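Side-chain contacts in aminotransferase (Paracoccus denitrificans, PDB 4GRX), which probably transfers amino groups from amines or omega-amino acids to keto acid acceptors, using a pyridoxal phosphate cofactor held as a Schiff base: residues S18-A23 / D55-R60; S27-T32 / R40-V45; M34-Q39 / I415-T420. All blocks are in the same frame, centred on the assembly; numbering follows the deposited sequence.

Contact 1: residues S18-A23 / D55-R60; sequences SWEARA and DVHGRR
Chi1 of Trp19 (-76°) sets the indole beside its own backbone N, and the first torsion of Val56 does the same for CG1, so that Val56 CG1 sits over one face of the Trp19 indole. Val56 CG1 lies 4.0 Å from the centroid of the five-membered ring of Trp19, almost straight above it, as a CH-pi contact. Val56 CB adds an apolar touch on Trp19 CD1. Arg22 NH1 lies over the centre of the opposite indole face. Next along the helix, the Glu20 chain bends at chi2 and turns its carboxylate to His57. His57 NE2 gives its N-H to Glu20 OE2 at 2.6 Å. The bond is nearly straight, at 168°, and uses the syn lone pair of Glu20 OE2. Carboxylate and imidazole are close to coplanar, 12° apart.

Val56 and His57 of 55-60 belong to a type I beta turn, Asp55 to Gly58, in the hairpin between strands 52-55 and 60-63. Asp55 OD1 accepts from Arg59 N at 2.8 Å from above the carboxylate plane, which ties the turn together. Ser18 is the N-cap of the helix: its OG accepts from Ala21 N. Trp19 and Val56 both touch Val44 of strand 43-49.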
loop_
_atom_site.group_PDB
_atom_site.type_symbol
_atom_site.label_atom_id
_atom_site.label_comp_id
_atom_site.label_asym_id
_atom_site.label_seq_id
_atom_site.Cartn_x
_atom_site.Cartn_y
_atom_site.Cartn_z
ATOM N N SER A 18 -11.117 14.259 -26.086
ATOM C CA SER A 18 -12.161 13.446 -25.481
ATOM C C SER A 18 -11.662 12.778 -24.199
ATOM O O SER A 18 -10.470 12.742 -23.926
ATOM C CB SER A 18 -12.593 12.374 -26.463
ATOM O OG SER A 18 -11.600 11.378 -26.534
ATOM N N TRP A 19 -12.581 12.228 -23.418
ATOM C CA TRP A 19 -12.204 11.514 -22.212
ATOM C C TRP A 19 -11.423 10.284 -22.552
ATOM O O TRP A 19 -10.419 9.982 -21.918
ATOM C CB TRP A 19 -13.436 11.152 -21.413
ATOM C CG TRP A 19 -14.008 12.333 -20.687
ATOM C CD1 TRP A 19 -15.104 13.105 -21.052
ATOM C CD2 TRP A 19 -13.520 12.928 -19.437
ATOM N NE1 TRP A 19 -15.325 14.100 -20.136
ATOM C CE2 TRP A 19 -14.414 14.057 -19.146
ATOM C CE3 TRP A 19 -12.475 12.652 -18.562
ATOM C CZ2 TRP A 19 -14.249 14.859 -18.023
ATOM C CZ3 TRP A 19 -12.322 13.468 -17.427
ATOM C CH2 TRP A 19 -13.188 14.552 -17.172
ATOM N N GLU A 20 -11.876 9.570 -23.577
ATOM C CA GLU A 20 -11.190 8.378 -24.053
ATOM C C GLU A 20 -9.767 8.733 -24.479
ATOM O O GLU A 20 -8.819 8.032 -24.132
ATOM C CB GLU A 20 -11.965 7.740 -25.211
ATOM C CG GLU A 20 -13.325 7.170 -24.830
ATOM C CD GLU A 20 -14.445 8.210 -24.764
ATOM O OE1 GLU A 20 -14.223 9.404 -25.094
ATOM O OE2 GLU A 20 -15.570 7.814 -24.380
ATOM N N ALA A 21 -9.619 9.834 -25.213
ATOM C CA ALA A 21 -8.306 10.230 -25.688
ATOM C C ALA A 21 -7.396 10.548 -24.512
ATOM O O ALA A 21 -6.327 9.955 -24.383
ATOM C CB ALA A 21 -8.403 11.410 -26.630
ATOM N N ARG A 22 -7.836 11.465 -23.655
ATOM C CA ARG A 22 -7.099 11.831 -22.446
ATOM C C ARG A 22 -6.657 10.624 -21.609
ATOM O O ARG A 22 -5.506 10.566 -21.157
ATOM C CB ARG A 22 -7.894 12.838 -21.605
ATOM C CG ARG A 22 -7.949 14.219 -22.247
ATOM C CD ARG A 22 -9.183 15.004 -21.856
ATOM N NE ARG A 22 -9.097 15.521 -20.497
ATOM C CZ ARG A 22 -10.153 15.902 -19.774
ATOM N NH1 ARG A 22 -11.391 15.815 -20.284
ATOM N NH2 ARG A 22 -9.977 16.361 -18.537
ATOM N N ALA A 23 -7.550 9.654 -21.439
ATOM C CA ALA A 23 -7.235 8.458 -20.669
ATOM C C ALA A 23 -6.083 7.675 -21.288
ATOM O O ALA A 23 -5.159 7.312 -20.584
ATOM C CB ALA A 23 -8.467 7.588 -20.485
ATOM N N ASP A 55 -21.507 6.573 -16.769
ATOM C CA ASP A 55 -20.326 7.189 -17.396
ATOM C C ASP A 55 -20.556 8.611 -17.918
ATOM O O ASP A 55 -21.630 9.196 -17.742
ATOM C CB ASP A 55 -19.677 6.274 -18.454
ATOM C CG ASP A 55 -20.530 6.081 -19.704
ATOM O OD1 ASP A 55 -21.458 6.881 -19.946
ATOM O OD2 ASP A 55 -20.249 5.126 -20.468
ATOM N N VAL A 56 -19.531 9.155 -18.559
ATOM C CA VAL A 56 -19.542 10.528 -19.026
ATOM C C VAL A 56 -20.471 10.777 -20.210
ATOM O O VAL A 56 -20.822 11.929 -20.494
ATOM C CB VAL A 56 -18.136 10.967 -19.430
ATOM C CG1 VAL A 56 -17.305 11.275 -18.182
ATOM C CG2 VAL A 56 -17.484 9.908 -20.314
ATOM N N HIS A 57 -20.853 9.711 -20.909
ATOM C CA HIS A 57 -21.813 9.838 -21.991
ATOM C C HIS A 57 -23.212 9.619 -21.497
ATOM O O HIS A 57 -24.155 9.566 -22.284
ATOM C CB HIS A 57 -21.471 8.874 -23.122
ATOM C CG HIS A 57 -20.080 9.071 -23.684
ATOM N ND1 HIS A 57 -19.705 10.203 -24.330
ATOM C CD2 HIS A 57 -18.964 8.227 -23.682
ATOM C CE1 HIS A 57 -18.422 10.093 -24.714
ATOM N NE2 HIS A 57 -17.968 8.878 -24.312
ATOM N N GLY A 58 -23.357 9.499 -20.179
ATOM C CA GLY A 58 -24.646 9.210 -19.560
ATOM C C GLY A 58 -25.083 7.752 -19.607
ATOM O O GLY A 58 -26.206 7.426 -19.191
ATOM N N ARG A 59 -24.220 6.866 -20.108
ATOM C CA ARG A 59 -24.560 5.450 -20.196
ATOM C C ARG A 59 -24.470 4.797 -18.819
ATOM O O ARG A 59 -23.500 4.986 -18.099
ATOM C CB ARG A 59 -23.685 4.730 -21.227
ATOM C CG ARG A 59 -24.373 3.537 -21.887
ATOM C CD ARG A 59 -23.435 2.735 -22.787
ATOM N NE ARG A 59 -23.205 3.385 -24.083
ATOM C CZ ARG A 59 -22.139 4.128 -24.405
ATOM N NH1 ARG A 59 -21.151 4.350 -23.529
ATOM N NH2 ARG A 59 -22.064 4.652 -25.627
ATOM N N ARG A 60 -25.492 4.032 -18.463
ATOM C CA ARG A 60 -25.669 3.538 -17.103
ATOM C C ARG A 60 -25.512 2.016 -17.049
ATOM O O ARG A 60 -25.989 1.312 -17.935
ATOM C CB ARG A 60 -27.046 4.002 -16.607
ATOM C CG ARG A 60 -27.524 3.502 -15.257
ATOM C CD ARG A 60 -29.028 3.754 -15.140
ATOM N NE ARG A 60 -29.521 3.476 -13.794
ATOM C CZ ARG A 60 -29.576 4.373 -12.809
ATOM N NH1 ARG A 60 -29.179 5.628 -13.017
ATOM N NH2 ARG A 60 -30.028 4.011 -11.611
#

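Contact 2: residues S27-T32 / R40-V45; sequences SLYGFT and RGTVVV. With DAV (delta-amino valeric acid), chain F.
Tyr29 and Thr42 meet through their hydroxyls. Two residues after Tyr29, Phe31 turns one ring face to the bound delta-amino valeric acid, whose CB lies 4.0 Å above the plane of the Phe31 ring, over its centre. Residues 40-45 begin with Arg40, whose guanidinium forms a salt bridge with Asp421. Gly41 leaves the helix with positive phi (90°), a backbone shape that would jam a side chain against the preceding carbonyl. Thr42 follows and makes the contact. Its OG1 stands beside the backbone N (chi1 -56°) and accepts the hydroxyl of Tyr29, with Tyr29 OH 2.7 Å from Thr42 OG1. Thr42 OG1 lies at the edge of the phenol ring, near its plane, and Tyr29 CE1 is 3.4 Å from it. Both residues are buried, and the bond gives each hydroxyl a partner. A phenylalanine in place of Tyr29 would probably leave Thr42 OG1 without this buried partner. Val43, Val44 and Val45 then run as strand and pair in parallel with a strand of the second subunit, which continues the sheet across the interface. The Tyr29-Thr42 pair itself packs against Ala23 of helix 19-26 and Val37 of helix 34-40.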
loop_
_atom_site.group_PDB
_atom_site.type_symbol
_atom_site.label_atom_id
_atom_site.label_comp_id
_atom_site.label_asym_id
_atom_site.label_seq_id
_atom_site.Cartn_x
_atom_site.Cartn_y
_atom_site.Cartn_z
ATOM N N SER A 27 -2.446 7.467 -19.008
ATOM C CA SER A 27 -2.573 6.313 -18.126
ATOM C C SER A 27 -1.654 5.163 -18.490
ATOM O O SER A 27 -1.417 4.883 -19.650
ATOM C CB SER A 27 -4.028 5.822 -18.079
ATOM O OG SER A 27 -4.870 6.812 -17.492
ATOM N N LEU A 28 -1.117 4.516 -17.470
ATOM C CA LEU A 28 -0.576 3.195 -17.637
ATOM C C LEU A 28 -1.582 2.308 -16.950
ATOM O O LEU A 28 -1.717 2.353 -15.725
ATOM C CB LEU A 28 0.773 3.088 -16.955
ATOM C CG LEU A 28 1.611 1.921 -17.458
ATOM C CD1 LEU A 28 3.065 2.294 -17.298
ATOM C CD2 LEU A 28 1.318 0.630 -16.704
ATOM N N TYR A 29 -2.310 1.519 -17.731
ATOM C CA TYR A 29 -3.444 0.750 -17.193
ATOM C C TYR A 29 -2.977 -0.508 -16.473
ATOM O O TYR A 29 -2.062 -1.193 -16.931
ATOM C CB TYR A 29 -4.394 0.330 -18.305
ATOM C CG TYR A 29 -5.019 1.444 -19.093
ATOM C CD1 TYR A 29 -6.323 1.848 -18.839
ATOM C CD2 TYR A 29 -4.321 2.075 -20.117
ATOM C CE1 TYR A 29 -6.913 2.866 -19.579
ATOM C CE2 TYR A 29 -4.902 3.096 -20.858
ATOM C CZ TYR A 29 -6.200 3.480 -20.589
ATOM O OH TYR A 29 -6.779 4.483 -21.324
ATOM N N GLY A 30 -3.613 -0.805 -15.345
ATOM C CA GLY A 30 -3.362 -2.041 -14.637
ATOM C C GLY A 30 -4.536 -2.981 -14.778
ATOM O O GLY A 30 -5.700 -2.557 -14.660
ATOM N N PHE A 31 -4.224 -4.259 -15.018
ATOM C CA PHE A 31 -5.228 -5.319 -15.147
ATOM C C PHE A 31 -6.289 -4.871 -16.127
ATOM O O PHE A 31 -7.475 -4.893 -15.824
ATOM C CB PHE A 31 -5.887 -5.628 -13.807
ATOM C CG PHE A 31 -5.047 -6.461 -12.880
ATOM C CD1 PHE A 31 -4.686 -7.761 -13.216
ATOM C CD2 PHE A 31 -4.650 -5.956 -11.639
ATOM C CE1 PHE A 31 -3.931 -8.525 -12.338
ATOM C CE2 PHE A 31 -3.901 -6.725 -10.757
ATOM C CZ PHE A 31 -3.545 -8.007 -11.108
ATOM N N THR A 32 -5.842 -4.429 -17.296
ATOM C CA THR A 32 -6.739 -3.915 -18.302
ATOM C C THR A 32 -6.357 -4.592 -19.618
ATOM O O THR A 32 -5.189 -4.541 -20.028
ATOM C CB THR A 32 -6.645 -2.371 -18.375
ATOM O OG1 THR A 32 -7.058 -1.804 -17.119
ATOM C CG2 THR A 32 -7.503 -1.804 -19.490
ATOM N N ARG A 40 -12.313 -0.041 -27.898
ATOM C CA ARG A 40 -13.578 0.435 -27.302
ATOM C C ARG A 40 -13.475 1.793 -26.627
ATOM O O ARG A 40 -14.462 2.506 -26.513
ATOM C CB ARG A 40 -14.115 -0.573 -26.278
ATOM C CG ARG A 40 -14.542 -1.913 -26.860
ATOM C CD ARG A 40 -14.812 -2.937 -25.766
ATOM N NE ARG A 40 -16.005 -2.616 -24.971
ATOM C CZ ARG A 40 -17.267 -2.897 -25.320
ATOM N NH1 ARG A 40 -17.555 -3.515 -26.470
ATOM N NH2 ARG A 40 -18.256 -2.557 -24.495
ATOM N N GLY A 41 -12.287 2.143 -26.160
ATOM C CA GLY A 41 -12.122 3.322 -25.331
ATOM C C GLY A 41 -12.291 2.995 -23.855
ATOM O O GLY A 41 -12.980 2.042 -23.478
ATOM N N THR A 42 -11.628 3.784 -23.024
ATOM C CA THR A 42 -11.766 3.693 -21.596
ATOM C C THR A 42 -13.150 4.213 -21.265
ATOM O O THR A 42 -13.578 5.211 -21.818
ATOM C CB THR A 42 -10.730 4.587 -20.917
ATOM O OG1 THR A 42 -9.421 4.230 -21.368
ATOM C CG2 THR A 42 -10.815 4.464 -19.414
ATOM N N VAL A 43 -13.857 3.516 -20.385
ATOM C CA VAL A 43 -15.145 3.969 -19.888
ATOM C C VAL A 43 -14.856 4.812 -18.653
ATOM O O VAL A 43 -14.308 4.307 -17.657
ATOM C CB VAL A 43 -16.055 2.775 -19.522
ATOM C CG1 VAL A 43 -17.365 3.256 -18.914
ATOM C CG2 VAL A 43 -16.292 1.892 -20.747
ATOM N N VAL A 44 -15.213 6.096 -18.727
ATOM C CA VAL A 44 -14.884 7.078 -17.692
ATOM C C VAL A 44 -16.115 7.336 -16.830
ATOM O O VAL A 44 -17.091 7.867 -17.312
ATOM C CB VAL A 44 -14.364 8.380 -18.334
ATOM C CG1 VAL A 44 -13.816 9.337 -17.287
ATOM C CG2 VAL A 44 -13.290 8.055 -19.372
ATOM N N VAL A 45 -16.059 6.948 -15.562
ATOM C CA VAL A 45 -17.224 6.935 -14.668
ATOM C C VAL A 45 -17.300 8.201 -13.802
ATOM O O VAL A 45 -16.312 8.628 -13.194
ATOM C CB VAL A 45 -17.208 5.676 -13.767
ATOM C CG1 VAL A 45 -18.386 5.672 -12.799
ATOM C CG2 VAL A 45 -17.250 4.429 -14.627
HETATM O OXT DAV F . -6.464 -11.423 -11.518
HETATM O O DAV F . -7.320 -10.329 -13.289
HETATM C CB DAV F . -7.363 -8.906 -10.078
HETATM C CG DAV F . -8.330 -8.592 -8.943
HETATM C CD DAV F . -7.702 -7.532 -8.044
HETATM N N DAV F . -8.148 -7.687 -6.655
HETATM C C DAV F . -7.211 -10.554 -12.053
HETATM C C1 DAV F . -8.134 -9.728 -11.120
#

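Contact 3: residues M34-Q39 / I415-T420; sequences MPSVHQ and IANTCT
Ser36 overlaps the amide end of Asn417, and the two side chains bridge neighbouring helices. Asn417 ND2 donates to Ser36 OG at 3.0 Å, with an angle of 156° at the hydrogen. The hydroxyl lies close to the amide plane, 9° out of it, as suits an N-H that points along that plane. Ser36 OG also comes to 3.4 Å from Asn417 OD1. Ser36 CB is 4.0 Å from Asn417 OD1, so the serine side chain lies near both polar atoms of the amide. In both residues the first torsion places the group opposite its own carbonyl carbon; chi1 is -87° for Ser36 OG. In both residues the bond from CA to CB is directed at the other helix, so two short side chains can meet. The CA atoms of Ser36 and Asn417 are 7.8 Å apart, the nearest CA pair of the two segments.

Asn417 also packs on Arg40, further along helix 34-40. On another side of helix 411-421, Thr418 and Cys419 pack on helix 443-463. Helix 34-40 in turn touches the second subunit, where His38 NE2 hydrogen-bonds to Glu324 of that chain. This is polar helix-to-helix packing near the surface; the Ser36 side chain is about 13 Å from the bound delta-amino valeric acid. It joins the N-terminal part of a class III aminotransferase to its C-terminal part, two regions that come together in the small domain of fold type I enzymes.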
loop_
_atom_site.group_PDB
_atom_site.type_symbol
_atom_site.label_atom_id
_atom_site.label_comp_id
_atom_site.label_asym_id
_atom_site.label_seq_id
_atom_site.Cartn_x
_atom_site.Cartn_y
_atom_site.Cartn_z
ATOM N N MET A 34 -5.686 -4.619 -23.133
ATOM C CA MET A 34 -5.304 -3.495 -23.983
ATOM C C MET A 34 -5.962 -3.480 -25.378
ATOM O O MET A 34 -6.351 -2.416 -25.854
ATOM C CB MET A 34 -3.774 -3.365 -24.055
ATOM C CG MET A 34 -3.116 -3.033 -22.718
ATOM S SD MET A 34 -3.682 -1.489 -21.956
ATOM C CE MET A 34 -3.175 -0.255 -23.162
ATOM N N PRO A 35 -6.112 -4.645 -26.035
ATOM C CA PRO A 35 -6.885 -4.572 -27.297
ATOM C C PRO A 35 -8.381 -4.164 -27.161
ATOM O O PRO A 35 -8.929 -3.574 -28.107
ATOM C CB PRO A 35 -6.733 -5.983 -27.886
ATOM C CG PRO A 35 -5.445 -6.476 -27.312
ATOM C CD PRO A 35 -5.434 -5.948 -25.896
ATOM N N SER A 36 -9.013 -4.473 -26.016
ATOM C CA SER A 36 -10.379 -4.024 -25.697
ATOM C C SER A 36 -10.442 -2.522 -25.479
ATOM O O SER A 36 -11.356 -1.852 -25.968
ATOM C CB SER A 36 -10.906 -4.676 -24.420
ATOM O OG SER A 36 -11.514 -5.922 -24.660
ATOM N N VAL A 37 -9.474 -1.997 -24.729
ATOM C CA VAL A 37 -9.471 -0.589 -24.353
ATOM C C VAL A 37 -9.059 0.309 -25.541
ATOM O O VAL A 37 -9.477 1.459 -25.632
ATOM C CB VAL A 37 -8.602 -0.356 -23.094
ATOM C CG1 VAL A 37 -7.201 0.115 -23.468
ATOM C CG2 VAL A 37 -9.256 0.652 -22.171
ATOM N N HIS A 38 -8.257 -0.223 -26.460
ATOM C CA HIS A 38 -7.898 0.521 -27.670
ATOM C C HIS A 38 -9.049 0.608 -28.624
ATOM O O HIS A 38 -9.364 1.679 -29.133
ATOM C CB HIS A 38 -6.690 -0.104 -28.352
ATOM C CG HIS A 38 -5.394 0.185 -27.651
ATOM N ND1 HIS A 38 -5.085 1.414 -27.177
ATOM C CD2 HIS A 38 -4.309 -0.634 -27.356
ATOM C CE1 HIS A 38 -3.865 1.383 -26.600
ATOM N NE2 HIS A 38 -3.388 0.133 -26.712
ATOM N N GLN A 39 -9.691 -0.536 -28.844
ATOM C CA GLN A 39 -10.812 -0.671 -29.751
ATOM C C GLN A 39 -12.089 0.009 -29.211
ATOM O O GLN A 39 -12.838 0.596 -29.977
ATOM C CB GLN A 39 -11.030 -2.162 -30.043
ATOM C CG GLN A 39 -12.156 -2.525 -30.997
ATOM C CD GLN A 39 -12.712 -3.926 -30.711
ATOM O OE1 GLN A 39 -12.667 -4.414 -29.567
ATOM N NE2 GLN A 39 -13.246 -4.578 -31.748
ATOM N N ILE A 415 -17.184 -12.031 -23.258
ATOM C CA ILE A 415 -18.233 -12.011 -22.258
ATOM C C ILE A 415 -18.290 -10.678 -21.486
ATOM O O ILE A 415 -19.372 -10.063 -21.377
ATOM C CB ILE A 415 -18.166 -13.236 -21.329
ATOM C CG1 ILE A 415 -18.394 -14.514 -22.147
ATOM C CG2 ILE A 415 -19.219 -13.126 -20.236
ATOM C CD1 ILE A 415 -18.232 -15.805 -21.371
ATOM N N ALA A 416 -17.137 -10.236 -20.984
ATOM C CA ALA A 416 -16.985 -8.912 -20.369
ATOM C C ALA A 416 -17.525 -7.812 -21.281
ATOM O O ALA A 416 -18.487 -7.119 -20.913
ATOM C CB ALA A 416 -15.526 -8.646 -20.026
ATOM N N ASN A 417 -16.932 -7.690 -22.472
ATOM C CA ASN A 417 -17.375 -6.737 -23.499
ATOM C C ASN A 417 -18.893 -6.771 -23.843
ATOM O O ASN A 417 -19.579 -5.745 -23.795
ATOM C CB ASN A 417 -16.496 -6.877 -24.756
ATOM C CG ASN A 417 -15.029 -6.537 -24.486
ATOM O OD1 ASN A 417 -14.728 -5.642 -23.701
ATOM N ND2 ASN A 417 -14.114 -7.249 -25.140
ATOM N N THR A 418 -19.418 -7.947 -24.159
ATOM C CA THR A 418 -20.837 -8.072 -24.464
ATOM C C THR A 418 -21.715 -7.662 -23.288
ATOM O O THR A 418 -22.713 -7.005 -23.479
ATOM C CB THR A 418 -21.189 -9.488 -24.938
ATOM O OG1 THR A 418 -20.398 -9.794 -26.090
ATOM C CG2 THR A 418 -22.651 -9.589 -25.313
ATOM N N CYS A 419 -21.336 -8.046 -22.073
ATOM C CA CYS A 419 -22.067 -7.640 -20.856
ATOM C C CYS A 419 -22.116 -6.125 -20.704
ATOM O O CYS A 419 -23.187 -5.544 -20.512
ATOM C CB CYS A 419 -21.422 -8.249 -19.612
ATOM S SG CYS A 419 -22.049 -9.893 -19.202
ATOM N N THR A 420 -20.944 -5.499 -20.787
ATOM C CA THR A 420 -20.846 -4.056 -20.776
ATOM C C THR A 420 -21.785 -3.435 -21.817
ATOM O O THR A 420 -22.471 -2.477 -21.518
ATOM C CB THR A 420 -19.375 -3.605 -20.943
ATOM O OG1 THR A 420 -18.642 -4.025 -19.794
ATOM C CG2 THR A 420 -19.245 -2.083 -21.053
#

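How the contacts relate
Contact 2 is the buried one of the three; contacts 1 and 3 lie at the surface. Their chemistry differs: a hydroxyl-to-hydroxyl hydrogen bond in contact 2, a carboxylate-imidazole bond beside CH-pi packing in contact 1, and a single amide-to-hydroxyl bond in contact 3. Contact 2 is nested within the chain loop closed by contact 1, and Val56 N probably hydrogen-bonds to Val44 O between them. Contact 3 shares helix 34-40 with the first residue of 40-45, and Arg40 CD packs on Asn417 OD1. Contacts 1 and 3 do not touch. All three reach the second subunit, but only contact 2 holds a residue of the ligand pocket.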